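Local coordinates for NTD biosynthesis operon protein NtdA (Bacillus subtilis subsp. subtilis, PDB 4K2M) that catalyses the reversible, pyridoxal phosphate-dependent transamination between glutamate and 3-dehydro-glucose 6-phosphate that yields kanosamine 6-phosphate on the route to the antibiotic kanosamine, at residues A[51-54]-A[55-59]; A[70-74]-A[75-79]; A[431-434]-A[435-439]. One frame throughout, in Å; residues are numbered along the deposited sequence. Where two conformers were deposited one is given.

How the interactions relate
The three contacts are separate local turns, strung in order along one subunit. Interaction 1 starts a short helix in the N-terminal domain, interaction 2 is a pair of turns in the loop that leads to helix 80-93, and interaction 3 is a piece of the C-terminal helix 423-441. None touches another: the centres of interactions 1 and 2 lie 19 Å apart, and interaction 3 is 25 Å or more from both. Helix 423-441 relates them, since its first turn meets Phe-58 of interaction 1 and Arg-76 of interaction 2. Of the three, interaction 2 borders the active site, Leu-72 lying about 6 Å, side chain to ligand, from the external aldimine.

Interaction 1 of 3, residues A[51-54]-A[55-59]; sequences IDIE and HDLFN
Asp-56 reaches back to Asp-52 across the first turn of helix 53-57. Its CB lies 3.3 Å from Asp-52 O, with Ile-51 CD1 further off at 3.9 Å, and CG stays near that oxygen. CG lies anti to the carbonyl carbon (chi1 -65°), which swings the carboxylate back toward the start of the helix. There OD2 accepts from Asp-52 N at 2.7 Å, in a nearly straight bond that arrives on the anti side of the carboxylate. The carbonyl O of Asp-52 takes Asp-56 N at 2.7 Å; separately, its carboxylate, as the N-cap, takes His-55 N on OD1 at 2.9 Å. Because Asp-52 CG is anti to its backbone N (chi1 175°), OD1 can reach that amide, again on the anti side. Since the return bond to Asp-52 N comes from the residue after the capped one, the arrangement resembles a capping box without being one.

Apolar groups pack on another side of the turn. Ile-53 and Phe-58 lie alongside each other and point the same way, CG2 of Ile-53 touching ring atom CE2 of Phe-58 at 3.8 Å. Ile-53 O takes Leu-57 N at 2.9 Å and, weakly, Phe-58 N, the bifurcation expected where the helix widens into a pi-type turn; the same oxygen lies at the edge of the Phe-58 ring. The ring also packs on Phe-321 and makes a cation-pi contact with Lys-318, both of helix 312-329.

Short, acid-bearing residues suit the helix start, where amides lack earlier carbonyls. Their negative charges would probably be steadied by the N-terminal end of the helix dipole, offsetting the closeness of two carboxylates, while Ile-53, Leu-57 and Phe-58 pack the turn against helix 312-329.

Interaction 2 of 3, residues A[70-74]-A[75-79]; sequences PFLPV and DRLIT
Two overlapping type I beta turns, each closed by a bond from the N-H of the fourth residue to the carbonyl of the first, make up this local contact, which lies in the loop between helices 53-57 and 80-93, beside the active site. Arg-76 N donates to Pro-73 O at 2.9 Å, and Leu-77 N to Val-74 O at 3.2 Å. In both the donor stands above the carbonyl plane, and the second bond, 74° out of the Val-74 carbonyl plane, is poorly directed. Proline is tolerated at the first position, which supplies only its carbonyl O to the closing bond and needs no N-H.

Side chains brace the turn from two directions. Leu-72 and Leu-77 cross at about a right angle, with CD1 of Leu-72 against CD2 of Leu-77 at 3.8 Å and against CD1 of Leu-77 at the same distance. Leu-72 reaches there because CG is anti to the backbone N (chi1 -171°), which carries its methyls across the turn. The Pro-73 ring meets Arg-76 obliquely: CD of the arginine rests on ring carbon CG at 3.8 Å and the guanidinium lies obliquely beside it, NH2 held by a salt bridge with Glu-425 and a hydrogen bond to Ser-420 O. OD1 of Asp-75 comes within 3.5 Å of Pro-73 CB, a plain van der Waals contact.

The surroundings bind this loop to several parts of the dimer. Val-74 packs on Tyr-248, which probably binds substrate, and on Thr-96 of the second subunit, where Pro-95 and Leu-94 meet Asp-75 and Ile-78. Tyr-418 touches Pro-73 and Arg-76, Glu-425 belongs to helix 423-441, and Ile-78 leans on Val-83 and Ile-86 of helix 80-93, which Thr-79 caps.

Interaction 3 of 3, residues A[431-434]-A[435-439]; sequences EGLF and HVIKQ
About two and a half turns of the long C-terminal helix 423-441 form this contact, a regular alpha-helical run in which Leu-433 and Phe-434 each meet the side chain four residues on. Four successive backbone bonds set the spacing, from His-435 N to Glu-431 O at 2.9 Å through to Lys-438 N to Phe-434 O at 3.2 Å. Gly-432, without a side chain, fits its buried place; its carbonyl O takes Val-436 N at 2.8 Å and also lies 3.2 Å from Val-436 CG2.

Leu-433 and Ile-437 lie side by side pointing the same way, and their methyls meet closely, CD1 to CD1 at 3.5 Å. The chi1 of Ile-437, -105°, is off the usual staggered positions, which may reflect this close fit. Phe-434 and Lys-438 run alongside each other too. The extended lysine brings CE to the edge of the ring, in its plane, 3.9 Å from CD1, so of its carbons CE is the one that meets the ring, while the ammonium goes on to a salt bridge with Glu-332.

These two pairs face helix 331-335, where Leu-333 receives Leu-433, Phe-434 and Ile-437. Val-436 instead packs on Leu-369 and Phe-373 of helix 362-373, and Phe-373 also meets the His-435 ring edge-to-face, placing this part of helix 423-441 between those two helices.

Interaction 1 of 3, residues A[51-54]-A[55-59]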
loop_
_atom_site.group_PDB
_atom_site.type_symbol
_atom_site.label_atom_id
_atom_site.label_comp_id
_atom_site.label_asym_id
_atom_site.label_seq_id
_atom_site.Cartn_x
_atom_site.Cartn_y
_atom_site.Cartn_z
ATOM N N ILE A 51 24.436 -20.281 -25.955
ATOM C CA ILE A 51 22.992 -20.411 -25.759
ATOM C C ILE A 51 22.266 -20.731 -27.065
ATOM O O ILE A 51 22.558 -20.129 -28.093
ATOM C CB ILE A 51 22.423 -19.071 -25.193
ATOM C CG1 ILE A 51 22.769 -18.939 -23.710
ATOM C CG2 ILE A 51 20.918 -18.949 -25.423
ATOM C CD1 ILE A 51 22.525 -20.201 -22.925
ATOM N N ASP A 52 21.336 -21.689 -27.035
ATOM C CA ASP A 52 20.335 -21.790 -28.098
ATOM C C ASP A 52 19.072 -21.247 -27.458
ATOM O O ASP A 52 18.590 -21.834 -26.494
ATOM C CB ASP A 52 20.085 -23.245 -28.506
ATOM C CG ASP A 52 18.960 -23.369 -29.534
ATOM O OD1 ASP A 52 17.809 -23.702 -29.152
ATOM O OD2 ASP A 52 19.221 -23.104 -30.730
ATOM N N ILE A 53 18.572 -20.115 -27.937
ATOM C CA ILE A 53 17.506 -19.438 -27.193
ATOM C C ILE A 53 16.297 -20.329 -27.015
ATOM O O ILE A 53 15.783 -20.453 -25.893
ATOM C CB ILE A 53 17.084 -18.116 -27.828
ATOM C CG1 ILE A 53 18.223 -17.112 -27.729
ATOM C CG2 ILE A 53 15.831 -17.527 -27.091
ATOM C CD1 ILE A 53 18.077 -15.965 -28.695
ATOM N N GLU A 54 15.836 -20.947 -28.100
ATOM C CA GLU A 54 14.595 -21.721 -28.029
ATOM C C GLU A 54 14.696 -22.846 -27.011
ATOM O O GLU A 54 13.795 -23.053 -26.210
ATOM C CB GLU A 54 14.153 -22.231 -29.413
ATOM C CG GLU A 54 13.689 -21.118 -30.381
ATOM C CD GLU A 54 14.798 -20.568 -31.265
ATOM O OE1 GLU A 54 16.002 -20.693 -30.907
ATOM O OE2 GLU A 54 14.451 -20.011 -32.336
ATOM N N HIS A 55 15.811 -23.562 -27.003
ATOM C CA HIS A 55 15.951 -24.644 -26.046
ATOM C C HIS A 55 16.348 -24.175 -24.643
ATOM O O HIS A 55 15.755 -24.604 -23.637
ATOM C CB HIS A 55 16.958 -25.695 -26.525
ATOM C CG HIS A 55 17.066 -26.850 -25.587
ATOM N ND1 HIS A 55 16.059 -27.783 -25.441
ATOM C CD2 HIS A 55 18.028 -27.191 -24.695
ATOM C CE1 HIS A 55 16.413 -28.666 -24.524
ATOM N NE2 HIS A 55 17.598 -28.323 -24.050
ATOM N N ASP A 56 17.363 -23.316 -24.559
ATOM C CA ASP A 56 17.964 -23.021 -23.257
ATOM C C ASP A 56 17.158 -22.024 -22.436
ATOM O O ASP A 56 17.098 -22.138 -21.205
ATOM C CB ASP A 56 19.420 -22.560 -23.406
ATOM C CG ASP A 56 20.321 -23.657 -23.949
ATOM O OD1 ASP A 56 20.229 -24.795 -23.445
ATOM O OD2 ASP A 56 21.107 -23.378 -24.878
ATOM N N LEU A 57 16.523 -21.062 -23.105
ATOM C CA LEU A 57 15.714 -20.084 -22.375
ATOM C C LEU A 57 14.245 -20.472 -22.287
ATOM O O LEU A 57 13.579 -20.139 -21.314
ATOM C CB LEU A 57 15.840 -18.683 -22.981
ATOM C CG LEU A 57 17.257 -18.120 -23.038
ATOM C CD1 LEU A 57 17.228 -16.637 -23.397
ATOM C CD2 LEU A 57 17.981 -18.354 -21.711
ATOM N N PHE A 58 13.737 -21.170 -23.303
ATOM C CA PHE A 58 12.303 -21.453 -23.373
ATOM C C PHE A 58 11.930 -22.919 -23.214
ATOM O O PHE A 58 10.751 -23.245 -23.087
ATOM C CB PHE A 58 11.718 -20.921 -24.685
ATOM C CG PHE A 58 11.597 -19.423 -24.721
ATOM C CD1 PHE A 58 10.434 -18.805 -24.265
ATOM C CD2 PHE A 58 12.637 -18.634 -25.212
ATOM C CE1 PHE A 58 10.316 -17.425 -24.289
ATOM C CE2 PHE A 58 12.526 -17.242 -25.238
ATOM C CZ PHE A 58 11.362 -16.643 -24.781
ATOM N N ASN A 59 12.930 -23.789 -23.218
ATOM C CA ASN A 59 12.694 -25.240 -23.187
ATOM C C ASN A 59 11.627 -25.646 -24.219
ATOM O O ASN A 59 10.682 -26.376 -23.899
ATOM C CB ASN A 59 12.280 -25.703 -21.784
ATOM C CG ASN A 59 12.305 -27.220 -21.638
ATOM O OD1 ASN A 59 13.094 -27.897 -22.287
ATOM N ND2 ASN A 59 11.440 -27.753 -20.779
#

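Interaction 2 of 3, residues A[70-74]-A[75-79]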
loop_
_atom_site.group_PDB
_atom_site.type_symbol
_atom_site.label_atom_id
_atom_site.label_comp_id
_atom_site.label_asym_id
_atom_site.label_seq_id
_atom_site.Cartn_x
_atom_site.Cartn_y
_atom_site.Cartn_z
ATOM N N PRO A 70 -4.031 -19.690 -21.890
ATOM C CA PRO A 70 -4.485 -18.550 -21.086
ATOM C C PRO A 70 -3.700 -17.304 -21.457
ATOM O O PRO A 70 -2.530 -17.396 -21.818
ATOM C CB PRO A 70 -4.150 -18.968 -19.650
ATOM C CG PRO A 70 -3.923 -20.445 -19.702
ATOM C CD PRO A 70 -3.424 -20.754 -21.069
ATOM N N PHE A 71 -4.332 -16.141 -21.382
ATOM C CA PHE A 71 -3.637 -14.914 -21.724
ATOM C C PHE A 71 -2.541 -14.578 -20.706
ATOM O O PHE A 71 -1.418 -14.210 -21.071
ATOM C CB PHE A 71 -4.640 -13.754 -21.821
ATOM C CG PHE A 71 -3.996 -12.446 -22.156
ATOM C CD1 PHE A 71 -3.671 -12.130 -23.474
ATOM C CD2 PHE A 71 -3.698 -11.526 -21.151
ATOM C CE1 PHE A 71 -3.059 -10.918 -23.780
ATOM C CE2 PHE A 71 -3.086 -10.334 -21.445
ATOM C CZ PHE A 71 -2.767 -10.016 -22.766
ATOM N N LEU A 72 -2.866 -14.687 -19.424
ATOM C CA LEU A 72 -1.917 -14.293 -18.383
ATOM C C LEU A 72 -2.189 -15.053 -17.099
ATOM O O LEU A 72 -2.795 -14.518 -16.170
ATOM C CB LEU A 72 -1.989 -12.779 -18.121
ATOM C CG LEU A 72 -0.886 -12.220 -17.210
ATOM C CD1 LEU A 72 0.476 -12.291 -17.902
ATOM C CD2 LEU A 72 -1.208 -10.791 -16.784
ATOM N N PRO A 73 -1.719 -16.306 -17.033
ATOM C CA PRO A 73 -1.881 -17.141 -15.837
ATOM C C PRO A 73 -0.932 -16.638 -14.747
ATOM O O PRO A 73 0.287 -16.808 -14.857
ATOM C CB PRO A 73 -1.489 -18.546 -16.329
ATOM C CG PRO A 73 -0.600 -18.309 -17.508
ATOM C CD PRO A 73 -0.971 -16.984 -18.109
ATOM N N VAL A 74 -1.479 -16.007 -13.707
ATOM C CA VAL A 74 -0.625 -15.305 -12.755
ATOM C C VAL A 74 0.303 -16.224 -11.996
ATOM O O VAL A 74 1.319 -15.770 -11.471
ATOM C CB VAL A 74 -1.427 -14.427 -11.752
ATOM C CG1 VAL A 74 -2.203 -13.374 -12.502
ATOM C CG2 VAL A 74 -2.342 -15.291 -10.866
ATOM N N ASP A 75 -0.037 -17.512 -11.931
ATOM C CA ASP A 75 0.815 -18.457 -11.230
ATOM C C ASP A 75 2.127 -18.642 -11.980
ATOM O O ASP A 75 3.153 -18.976 -11.386
ATOM C CB ASP A 75 0.103 -19.808 -11.029
ATOM C CG ASP A 75 -0.310 -20.450 -12.338
ATOM O OD1 ASP A 75 -1.131 -19.853 -13.061
ATOM O OD2 ASP A 75 0.190 -21.552 -12.644
ATOM N N ARG A 76 2.105 -18.394 -13.282
ATOM C CA ARG A 76 3.303 -18.564 -14.083
ATOM C C ARG A 76 4.147 -17.300 -14.190
ATOM O O ARG A 76 5.229 -17.319 -14.778
ATOM C CB ARG A 76 2.935 -19.125 -15.463
ATOM C CG ARG A 76 2.443 -20.569 -15.375
ATOM C CD ARG A 76 1.902 -21.058 -16.710
ATOM N NE ARG A 76 2.898 -21.015 -17.782
ATOM C CZ ARG A 76 2.587 -21.161 -19.067
ATOM N NH1 ARG A 76 1.314 -21.355 -19.416
ATOM N NH2 ARG A 76 3.537 -21.086 -19.994
ATOM N N LEU A 77 3.674 -16.206 -13.603
ATOM C CA LEU A 77 4.460 -14.980 -13.598
ATOM C C LEU A 77 5.535 -15.009 -12.514
ATOM O O LEU A 77 6.383 -14.120 -12.445
ATOM C CB LEU A 77 3.567 -13.750 -13.421
ATOM C CG LEU A 77 2.677 -13.431 -14.614
ATOM C CD1 LEU A 77 1.809 -12.209 -14.328
ATOM C CD2 LEU A 77 3.538 -13.196 -15.840
ATOM N N ILE A 78 5.503 -16.025 -11.662
ATOM C CA ILE A 78 6.540 -16.152 -10.653
ATOM C C ILE A 78 7.079 -17.575 -10.745
ATOM O O ILE A 78 6.306 -18.524 -10.727
ATOM C CB ILE A 78 6.026 -15.780 -9.237
ATOM C CG1 ILE A 78 7.176 -15.791 -8.224
ATOM C CG2 ILE A 78 4.887 -16.700 -8.783
ATOM C CD1 ILE A 78 6.734 -15.478 -6.780
ATOM N N THR A 79 8.393 -17.720 -10.896
ATOM C CA THR A 79 8.993 -19.048 -11.122
ATOM C C THR A 79 9.297 -19.756 -9.821
ATOM O O THR A 79 9.303 -19.126 -8.755
ATOM C CB THR A 79 10.293 -18.944 -11.943
ATOM O OG1 THR A 79 11.282 -18.235 -11.181
ATOM C CG2 THR A 79 10.031 -18.202 -13.248
#

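Interaction 3 of 3, residues A[431-434]-A[435-439]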
loop_
_atom_site.group_PDB
_atom_site.type_symbol
_atom_site.label_atom_id
_atom_site.label_comp_id
_atom_site.label_asym_id
_atom_site.label_seq_id
_atom_site.Cartn_x
_atom_site.Cartn_y
_atom_site.Cartn_z
ATOM N N GLU A 431 -0.860 -19.939 -35.160
ATOM C CA GLU A 431 -1.576 -20.775 -36.114
ATOM C C GLU A 431 -3.075 -20.505 -36.044
ATOM O O GLU A 431 -3.747 -20.440 -37.071
ATOM C CB GLU A 431 -1.262 -22.248 -35.867
ATOM C CG GLU A 431 0.217 -22.562 -36.034
ATOM C CD GLU A 431 0.524 -24.030 -35.875
ATOM O OE1 GLU A 431 1.463 -24.362 -35.114
ATOM O OE2 GLU A 431 -0.169 -24.849 -36.519
ATOM N N GLY A 432 -3.588 -20.325 -34.831
ATOM C CA GLY A 432 -4.991 -19.997 -34.635
ATOM C C GLY A 432 -5.329 -18.671 -35.297
ATOM O O GLY A 432 -6.379 -18.513 -35.929
ATOM N N LEU A 433 -4.439 -17.698 -35.153
ATOM C CA LEU A 433 -4.671 -16.396 -35.753
ATOM C C LEU A 433 -4.710 -16.507 -37.278
ATOM O O LEU A 433 -5.585 -15.908 -37.928
ATOM C CB LEU A 433 -3.597 -15.401 -35.312
ATOM C CG LEU A 433 -3.908 -13.931 -35.570
ATOM C CD1 LEU A 433 -5.135 -13.492 -34.763
ATOM C CD2 LEU A 433 -2.694 -13.078 -35.213
ATOM N N PHE A 434 -3.774 -17.267 -37.851
ATOM C CA PHE A 434 -3.772 -17.483 -39.296
ATOM C C PHE A 434 -5.093 -18.123 -39.739
ATOM O O PHE A 434 -5.731 -17.668 -40.695
ATOM C CB PHE A 434 -2.585 -18.357 -39.725
ATOM C CG PHE A 434 -1.375 -17.577 -40.144
ATOM C CD1 PHE A 434 -1.281 -17.064 -41.435
ATOM C CD2 PHE A 434 -0.315 -17.371 -39.263
ATOM C CE1 PHE A 434 -0.156 -16.358 -41.839
ATOM C CE2 PHE A 434 0.822 -16.655 -39.667
ATOM C CZ PHE A 434 0.896 -16.153 -40.951
ATOM N N HIS A 435 -5.520 -19.158 -39.022
ATOM C CA HIS A 435 -6.753 -19.851 -39.378
ATOM C C HIS A 435 -7.988 -18.954 -39.239
ATOM O O HIS A 435 -8.817 -18.888 -40.143
ATOM C CB HIS A 435 -6.933 -21.113 -38.534
ATOM C CG HIS A 435 -8.045 -21.993 -39.006
ATOM N ND1 HIS A 435 -9.368 -21.723 -38.738
ATOM C CD2 HIS A 435 -8.029 -23.130 -39.742
ATOM C CE1 HIS A 435 -10.122 -22.660 -39.286
ATOM N NE2 HIS A 435 -9.335 -23.526 -39.897
ATOM N N VAL A 436 -8.114 -18.278 -38.101
ATOM C CA VAL A 436 -9.277 -17.419 -37.848
ATOM C C VAL A 436 -9.368 -16.231 -38.812
ATOM O O VAL A 436 -10.443 -15.926 -39.333
ATOM C CB VAL A 436 -9.316 -16.920 -36.393
ATOM C CG1 VAL A 436 -10.426 -15.878 -36.211
ATOM C CG2 VAL A 436 -9.530 -18.090 -35.447
ATOM N N ILE A 437 -8.247 -15.560 -39.053
ATOM C CA ILE A 437 -8.262 -14.372 -39.909
ATOM C C ILE A 437 -8.623 -14.716 -41.354
ATOM O O ILE A 437 -9.334 -13.964 -42.024
ATOM C CB ILE A 437 -6.946 -13.574 -39.819
ATOM C CG1 ILE A 437 -7.172 -12.309 -38.995
ATOM C CG2 ILE A 437 -6.426 -13.186 -41.208
ATOM C CD1 ILE A 437 -6.253 -12.177 -37.818
ATOM N N LYS A 438 -8.162 -15.866 -41.830
ATOM C CA LYS A 438 -8.495 -16.278 -43.185
ATOM C C LYS A 438 -9.959 -16.709 -43.272
ATOM O O LYS A 438 -10.557 -16.709 -44.347
ATOM C CB LYS A 438 -7.512 -17.340 -43.680
ATOM C CG LYS A 438 -6.081 -16.809 -43.610
ATOM C CD LYS A 438 -5.076 -17.552 -44.463
ATOM C CE LYS A 438 -3.771 -16.758 -44.485
ATOM N NZ LYS A 438 -2.828 -17.175 -45.561
ATOM N N GLN A 439 -10.536 -17.035 -42.122
ATOM C CA GLN A 439 -11.970 -17.274 -42.016
ATOM C C GLN A 439 -12.731 -15.940 -42.050
ATOM O O GLN A 439 -13.853 -15.869 -42.555
ATOM C CB GLN A 439 -12.274 -18.017 -40.716
ATOM C CG GLN A 439 -13.016 -19.328 -40.871
ATOM C CD GLN A 439 -13.453 -19.904 -39.531
ATOM O OE1 GLN A 439 -12.870 -19.598 -38.489
ATOM N NE2 GLN A 439 -14.492 -20.732 -39.553
#